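Local coordinates for Rho guanine nucleotide exchange factor 3 (PDB 2Z0Q), which acts as a guanine nucleotide exchange factor for the Rho-family GTPases RhoA and RhoB, and is represented here by its DH-PH domain pair, at residues Arg157-Leu160 and Val161-Leu165; Asn199-Thr202 and Gly203-Glu206; Cys207-Tyr210 and Lys211-Leu215. One frame throughout, in Å; residues are numbered along the deposited sequence.

Contact 1: residues Arg157-Leu160 and Val161-Leu165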
loop_
_atom_site.group_PDB
_atom_site.type_symbol
_atom_site.label_atom_id
_atom_site.label_comp_id
_atom_site.label_asym_id
_atom_site.label_seq_id
_atom_site.Cartn_x
_atom_site.Cartn_y
_atom_site.Cartn_z
ATOM N N ARG A 157 1.276 8.394 0.285
ATOM C CA ARG A 157 -0.137 8.115 0.466
ATOM C C ARG A 157 -0.498 8.225 1.945
ATOM O O ARG A 157 -1.559 8.739 2.274
ATOM C CB ARG A 157 -0.489 6.719 -0.029
ATOM C CG ARG A 157 -1.974 6.510 -0.127
ATOM C CD ARG A 157 -2.312 5.026 -0.225
ATOM N NE ARG A 157 -3.657 4.865 -0.766
ATOM C CZ ARG A 157 -3.966 5.018 -2.057
ATOM N NH1 ARG A 157 -3.018 5.325 -2.942
ATOM N NH2 ARG A 157 -5.229 4.884 -2.458
ATOM N N SER A 158 0.366 7.736 2.831
ATOM C CA SER A 158 0.058 7.819 4.268
ATOM C C SER A 158 -0.083 9.256 4.711
ATOM O O SER A 158 -0.924 9.581 5.564
ATOM C CB SER A 158 1.139 7.125 5.107
ATOM O OG SER A 158 1.149 5.740 4.837
ATOM N N ARG A 159 0.753 10.129 4.146
ATOM C CA ARG A 159 0.651 11.522 4.517
ATOM C C ARG A 159 -0.685 12.088 4.002
ATOM O O ARG A 159 -1.382 12.764 4.727
ATOM C CB ARG A 159 1.829 12.329 3.948
ATOM C CG ARG A 159 1.720 13.830 4.225
ATOM C CD ARG A 159 2.202 14.137 5.614
ATOM N NE ARG A 159 2.301 15.562 5.910
ATOM C CZ ARG A 159 2.392 16.034 7.144
ATOM N NH1 ARG A 159 2.416 15.177 8.179
ATOM N NH2 ARG A 159 2.352 17.342 7.351
ATOM N N LEU A 160 -1.031 11.815 2.747
ATOM C CA LEU A 160 -2.278 12.345 2.199
ATOM C C LEU A 160 -3.478 11.965 3.070
ATOM O O LEU A 160 -4.316 12.789 3.390
ATOM C CB LEU A 160 -2.497 11.822 0.781
ATOM C CG LEU A 160 -3.775 12.316 0.139
ATOM C CD1 LEU A 160 -3.593 13.759 -0.324
ATOM C CD2 LEU A 160 -4.086 11.397 -1.052
ATOM N N VAL A 161 -3.540 10.694 3.437
ATOM C CA VAL A 161 -4.631 10.159 4.239
ATOM C C VAL A 161 -4.744 10.800 5.607
ATOM O O VAL A 161 -5.844 10.888 6.172
ATOM C CB VAL A 161 -4.464 8.600 4.357
ATOM C CG1 VAL A 161 -5.197 8.027 5.579
ATOM C CG2 VAL A 161 -4.936 7.966 3.090
ATOM N N LYS A 162 -3.610 11.276 6.113
ATOM C CA LYS A 162 -3.519 11.884 7.423
ATOM C C LYS A 162 -3.819 13.375 7.432
ATOM O O LYS A 162 -4.017 13.957 8.496
ATOM C CB LYS A 162 -2.120 11.650 8.015
ATOM C CG LYS A 162 -2.080 11.767 9.536
ATOM C CD LYS A 162 -0.698 11.365 10.098
ATOM C CE LYS A 162 -0.631 11.601 11.609
ATOM N NZ LYS A 162 0.764 11.417 12.089
ATOM N N TYR A 163 -3.930 14.021 6.263
ATOM C CA TYR A 163 -4.142 15.470 6.323
ATOM C C TYR A 163 -5.444 15.885 7.048
ATOM O O TYR A 163 -5.453 16.842 7.810
ATOM C CB TYR A 163 -4.103 16.106 4.917
ATOM C CG TYR A 163 -2.704 16.432 4.418
ATOM C CD1 TYR A 163 -1.844 17.243 5.171
ATOM C CD2 TYR A 163 -2.243 15.949 3.190
ATOM C CE1 TYR A 163 -0.577 17.561 4.726
ATOM C CE2 TYR A 163 -0.992 16.257 2.739
ATOM C CZ TYR A 163 -0.146 17.065 3.510
ATOM O OH TYR A 163 1.134 17.358 3.078
ATOM N N PRO A 164 -6.571 15.177 6.796
ATOM C CA PRO A 164 -7.793 15.588 7.493
ATOM C C PRO A 164 -7.583 15.603 9.040
ATOM O O PRO A 164 -7.979 16.551 9.725
ATOM C CB PRO A 164 -8.822 14.538 7.044
ATOM C CG PRO A 164 -8.379 14.205 5.653
ATOM C CD PRO A 164 -6.838 14.123 5.808
ATOM N N LEU A 165 -6.958 14.552 9.554
ATOM C CA LEU A 165 -6.701 14.437 10.993
ATOM C C LEU A 165 -5.827 15.601 11.488
ATOM O O LEU A 165 -6.113 16.229 12.506
ATOM C CB LEU A 165 -5.986 13.088 11.265
ATOM C CG LEU A 165 -5.541 12.762 12.703
ATOM C CD1 LEU A 165 -5.262 11.211 12.816
ATOM C CD2 LEU A 165 -4.309 13.543 13.063
#
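R159 and Y163, one helical turn apart, form the close-packed side of this local contact. The arginine chain bends at chi2 (82°) and meets the phenol at about a right angle: its CG lies 3.8 Å from Y163 OH, and its NE 3.7 Å from Y163 CE1. Guanidinium and ring planes are 71° apart, the hydroxyl lying near the guanidinium plane at its edge. R159 O lies over one face of the ring, 3.6 Å from Y163 CD2. E31 holds both ends: its OE2 is salt-bridged to R159 and hydrogen-bonded to Y163 OH. A long cation and a phenol both suit this place, since both can reach that one carboxylate. Beside them L160 is buried, its CD1 4.4 Å from Y163 CD2, and it packs on V195 and I198 of helix 180-213. The other side is looser: S158, V161 and K162 are exposed, and the K162 chain extends away after its CB passes 3.4 Å from S158 O. V161 N bonds R157 O at 3.0 Å, whereas Y163 N bonds L160 O, three residues back, and P164 has no N-H to give. The arrangement is that of a proline-kinked amphipathic helix in the all-helical DH domain.

Contact 2: residues Asn199-Thr202 and Gly203-Glu206; sequences NTKT and GESE
T200 and E204 lie side by side and point the same way, one turn apart on helix 180-213, the long helix that leads from the DH domain into the PH domain. With CG2 of T200 anti to the backbone N, the methyl lies alongside E204, 4.1 Å from its CD, while OG1 bonds A196 O. E204 runs extended beyond CG, back along the helix, and brings OE1 within 3.6 Å of K201 CA; an acid suits this exposed, solvent-facing strip. T202 faces helix 107-125, where its side chain touches C112, and its OG1 bonds I198 O and R157, a place for a residue with both a methyl and a hydroxyl. The charged ends lead outward, K201 to a salt bridge with D109 and E206, chain extended, to H235 of the PH domain. G203 bonds N199 O through its N-H. S205 is buried, and its small hydroxyl finds a partner within the helix itself. With chi1 at 69°, OG sits between the backbone N and the carbonyl carbon and turns back to the preceding turn. T202 O thus accepts two bonds from the same face of its plane, from S205 OG at 2.8 Å and from E206 N at 2.9 Å.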
loop_
_atom_site.group_PDB
_atom_site.type_symbol
_atom_site.label_atom_id
_atom_site.label_comp_id
_atom_site.label_asym_id
_atom_site.label_seq_id
_atom_site.Cartn_x
_atom_site.Cartn_y
_atom_site.Cartn_z
ATOM N N ASN A 199 -8.570 6.883 -3.449
ATOM C CA ASN A 199 -8.694 5.510 -2.919
ATOM C C ASN A 199 -9.553 4.645 -3.847
ATOM O O ASN A 199 -9.281 3.454 -4.047
ATOM C CB ASN A 199 -9.318 5.494 -1.510
ATOM C CG ASN A 199 -8.352 5.945 -0.444
ATOM O OD1 ASN A 199 -7.145 6.003 -0.668
ATOM N ND2 ASN A 199 -8.875 6.268 0.730
ATOM N N THR A 200 -10.614 5.237 -4.392
ATOM C CA THR A 200 -11.489 4.502 -5.291
ATOM C C THR A 200 -10.751 4.121 -6.566
ATOM O O THR A 200 -10.829 2.982 -7.013
ATOM C CB THR A 200 -12.739 5.317 -5.620
ATOM O OG1 THR A 200 -13.524 5.426 -4.429
ATOM C CG2 THR A 200 -13.593 4.612 -6.707
ATOM N N LYS A 201 -10.016 5.062 -7.144
ATOM C CA LYS A 201 -9.280 4.803 -8.380
ATOM C C LYS A 201 -8.145 3.804 -8.168
ATOM O O LYS A 201 -7.845 2.998 -9.058
ATOM C CB LYS A 201 -8.668 6.092 -8.917
ATOM C CG LYS A 201 -9.640 7.083 -9.443
ATOM C CD LYS A 201 -8.875 8.277 -9.965
ATOM C CE LYS A 201 -9.771 9.449 -10.275
ATOM N NZ LYS A 201 -8.933 10.603 -10.696
ATOM N N THR A 202 -7.489 3.897 -7.020
ATOM C CA THR A 202 -6.389 2.999 -6.679
ATOM C C THR A 202 -6.920 1.559 -6.625
ATOM O O THR A 202 -6.281 0.626 -7.124
ATOM C CB THR A 202 -5.777 3.356 -5.296
ATOM O OG1 THR A 202 -5.164 4.649 -5.364
ATOM C CG2 THR A 202 -4.708 2.320 -4.896
ATOM N N GLY A 203 -8.087 1.380 -6.017
ATOM C CA GLY A 203 -8.674 0.055 -5.914
ATOM C C GLY A 203 -8.972 -0.518 -7.283
ATOM O O GLY A 203 -8.712 -1.703 -7.569
ATOM N N GLU A 204 -9.520 0.320 -8.151
ATOM C CA GLU A 204 -9.829 -0.122 -9.502
ATOM C C GLU A 204 -8.555 -0.428 -10.300
ATOM O O GLU A 204 -8.518 -1.404 -11.044
ATOM C CB GLU A 204 -10.649 0.943 -10.241
ATOM C CG GLU A 204 -11.909 1.363 -9.486
ATOM C CD GLU A 204 -12.620 2.552 -10.136
ATOM O OE1 GLU A 204 -11.936 3.552 -10.480
ATOM O OE2 GLU A 204 -13.863 2.487 -10.288
ATOM N N SER A 205 -7.535 0.413 -10.151
ATOM C CA SER A 205 -6.297 0.232 -10.883
ATOM C C SER A 205 -5.608 -1.063 -10.448
ATOM O O SER A 205 -5.096 -1.805 -11.289
ATOM C CB SER A 205 -5.355 1.429 -10.678
ATOM O OG SER A 205 -4.864 1.491 -9.350
ATOM N N GLU A 206 -5.633 -1.349 -9.147
ATOM C CA GLU A 206 -5.000 -2.567 -8.652
ATOM C C GLU A 206 -5.642 -3.822 -9.236
ATOM O O GLU A 206 -4.938 -4.726 -9.727
ATOM C CB GLU A 206 -5.056 -2.619 -7.129
ATOM C CG GLU A 206 -4.214 -3.741 -6.579
ATOM C CD GLU A 206 -4.147 -3.764 -5.054
ATOM O OE1 GLU A 206 -5.231 -3.725 -4.426
ATOM O OE2 GLU A 206 -3.013 -3.847 -4.501
#

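Contact 3: residues Cys207-Tyr210 and Lys211-Leu215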
loop_
_atom_site.group_PDB
_atom_site.type_symbol
_atom_site.label_atom_id
_atom_site.label_comp_id
_atom_site.label_asym_id
_atom_site.label_seq_id
_atom_site.Cartn_x
_atom_site.Cartn_y
_atom_site.Cartn_z
ATOM N N CYS A 207 -6.970 -3.880 -9.190
ATOM C CA CYS A 207 -7.736 -5.001 -9.717
ATOM C C CYS A 207 -7.476 -5.183 -11.231
ATOM O O CYS A 207 -7.261 -6.294 -11.704
ATOM C CB CYS A 207 -9.231 -4.761 -9.448
ATOM S SG CYS A 207 -10.323 -6.047 -9.983
ATOM N N ARG A 208 -7.485 -4.090 -11.984
ATOM C CA ARG A 208 -7.251 -4.155 -13.419
ATOM C C ARG A 208 -5.810 -4.613 -13.738
ATOM O O ARG A 208 -5.583 -5.448 -14.639
ATOM C CB ARG A 208 -7.528 -2.763 -14.014
ATOM C CG ARG A 208 -7.559 -2.708 -15.535
ATOM C CD ARG A 208 -7.927 -1.273 -16.035
ATOM N NE ARG A 208 -6.954 -0.261 -15.600
ATOM C CZ ARG A 208 -7.190 0.698 -14.701
ATOM N NH1 ARG A 208 -8.383 0.814 -14.110
ATOM N NH2 ARG A 208 -6.216 1.546 -14.375
ATOM N N TYR A 209 -4.847 -4.055 -13.021
ATOM C CA TYR A 209 -3.432 -4.374 -13.208
ATOM C C TYR A 209 -3.178 -5.877 -13.057
ATOM O O TYR A 209 -2.519 -6.503 -13.904
ATOM C CB TYR A 209 -2.567 -3.649 -12.167
ATOM C CG TYR A 209 -1.087 -3.986 -12.276
ATOM C CD1 TYR A 209 -0.274 -3.307 -13.177
ATOM C CD2 TYR A 209 -0.517 -5.015 -11.519
ATOM C CE1 TYR A 209 1.064 -3.636 -13.343
ATOM C CE2 TYR A 209 0.836 -5.360 -11.670
ATOM C CZ TYR A 209 1.617 -4.661 -12.600
ATOM O OH TYR A 209 2.910 -5.027 -12.833
ATOM N N TYR A 210 -3.675 -6.466 -11.966
ATOM C CA TYR A 210 -3.405 -7.901 -11.797
ATOM C C TYR A 210 -4.217 -8.769 -12.746
ATOM O O TYR A 210 -3.695 -9.770 -13.240
ATOM C CB TYR A 210 -3.576 -8.312 -10.327
ATOM C CG TYR A 210 -2.440 -7.786 -9.493
ATOM C CD1 TYR A 210 -1.147 -8.287 -9.649
ATOM C CD2 TYR A 210 -2.650 -6.772 -8.535
ATOM C CE1 TYR A 210 -0.094 -7.823 -8.890
ATOM C CE2 TYR A 210 -1.594 -6.299 -7.770
ATOM C CZ TYR A 210 -0.314 -6.833 -7.948
ATOM O OH TYR A 210 0.740 -6.375 -7.205
ATOM N N LYS A 211 -5.459 -8.392 -13.063
ATOM C CA LYS A 211 -6.230 -9.193 -14.014
ATOM C C LYS A 211 -5.527 -9.249 -15.378
ATOM O O LYS A 211 -5.543 -10.280 -16.057
ATOM C CB LYS A 211 -7.639 -8.616 -14.213
ATOM C CG LYS A 211 -8.639 -9.062 -13.167
ATOM C CD LYS A 211 -9.906 -8.199 -13.124
ATOM C CE LYS A 211 -10.697 -8.279 -14.410
ATOM N NZ LYS A 211 -11.998 -7.550 -14.188
ATOM N N GLU A 212 -4.910 -8.145 -15.784
ATOM C CA GLU A 212 -4.248 -8.118 -17.095
ATOM C C GLU A 212 -2.948 -8.905 -17.094
ATOM O O GLU A 212 -2.424 -9.253 -18.156
ATOM C CB GLU A 212 -3.985 -6.660 -17.525
ATOM C CG GLU A 212 -5.248 -5.814 -17.432
ATOM C CD GLU A 212 -5.113 -4.425 -18.039
ATOM O OE1 GLU A 212 -4.040 -3.785 -17.888
ATOM O OE2 GLU A 212 -6.103 -3.978 -18.655
ATOM N N ARG A 213 -2.442 -9.208 -15.900
ATOM C CA ARG A 213 -1.202 -9.944 -15.773
ATOM C C ARG A 213 -1.389 -11.448 -15.472
ATOM O O ARG A 213 -0.395 -12.179 -15.354
ATOM C CB ARG A 213 -0.320 -9.310 -14.708
ATOM C CG ARG A 213 0.095 -7.841 -14.951
ATOM C CD ARG A 213 1.066 -7.689 -16.076
ATOM N NE ARG A 213 1.580 -6.310 -16.180
ATOM C CZ ARG A 213 2.879 -5.998 -16.168
ATOM N NH1 ARG A 213 3.802 -6.961 -16.040
ATOM N NH2 ARG A 213 3.269 -4.729 -16.337
ATOM N N LEU A 214 -2.634 -11.901 -15.367
ATOM C CA LEU A 214 -2.880 -13.346 -15.134
ATOM C C LEU A 214 -2.550 -14.095 -16.420
ATOM O O LEU A 214 -2.849 -13.628 -17.529
ATOM C CB LEU A 214 -4.339 -13.609 -14.754
ATOM C CG LEU A 214 -4.759 -12.996 -13.389
ATOM C CD1 LEU A 214 -6.240 -13.292 -13.133
ATOM C CD2 LEU A 214 -3.902 -13.615 -12.253
ATOM N N LEU A 215 -1.922 -15.255 -16.278
ATOM C CA LEU A 215 -1.531 -16.058 -17.431
ATOM C C LEU A 215 -2.224 -17.407 -17.317
ATOM O O LEU A 215 -2.124 -18.050 -16.288
ATOM C CB LEU A 215 -0.017 -16.202 -17.396
ATOM C CG LEU A 215 0.713 -17.044 -18.421
ATOM C CD1 LEU A 215 0.420 -16.564 -19.852
ATOM C CD2 LEU A 215 2.204 -16.882 -18.102
HETATM O O HOH W 1 -0.960 -4.892 -16.056
#
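Y209 has CG anti to its own N (chi1 178°), which carries the ring outward from the helix, leaning slightly toward its C-terminal end; R213 has CG anti to its carbonyl carbon and bends again at chi2 (-70°), which brings the chain back to the phenol. Here, toward its C-terminal end, the helix linking DH to PH leads into strand 214-215 of the PH domain sheet. R213 CG lies over one face of the Y209 ring, toward its rim, and the phenol oxygen sits over the centre of the guanidinium, with Y209 OH 3.5 Å from R213 CZ. The two planes are 39° apart, so the groups overlap without stacking flat. Arginine suits the place because its CG sits over the rim of the ring and its guanidinium by the hydroxyl, while NH1 goes on to L267 O in the adjoining strand. Y210 carries the buried side: Y209 CD2 stands over the centre of its ring, and it meets the rings of H235, F249 and Y269 of the PH domain. K211 lays its aliphatic chain along C207, with CD 3.8 Å from SG, before its ammonium bonds the carbonyls of D227 and S229. On the exposed side R208 and E212 run side by side, R208 CG 3.7 Å from E212 OE2, their charged ends not touching. R213 N bonds Y210 O at 3.0 Å, and Y209 O weakly. A water in plane at the guanidinium edge bridges the pair, donating to Y209 O at 3.1 Å and accepting from R213 NE at 2.9 Å.

In the fold
All three are local contacts along a helix, the third running on into a strand, but they differ in surroundings. Contact 1 belongs to helix 155-172, whereas contacts 2 and 3 adjoin on helix 180-213. Contact 1, partly buried, sets an arginine and a tyrosine that share one carboxylate against DH helices. Contact 2 is largely a surface turn of hydroxyls and charges, with backbone bonds as its main glue. Contact 3, again partly buried, is rich in aromatic and long basic side chains, because there the helix enters the PH domain. Contacts 1 and 2 touch through R157 NH2 and T202 OG1, 2.9 Å apart; contacts 1 and 3 lie about 11 Å apart at their nearest atoms.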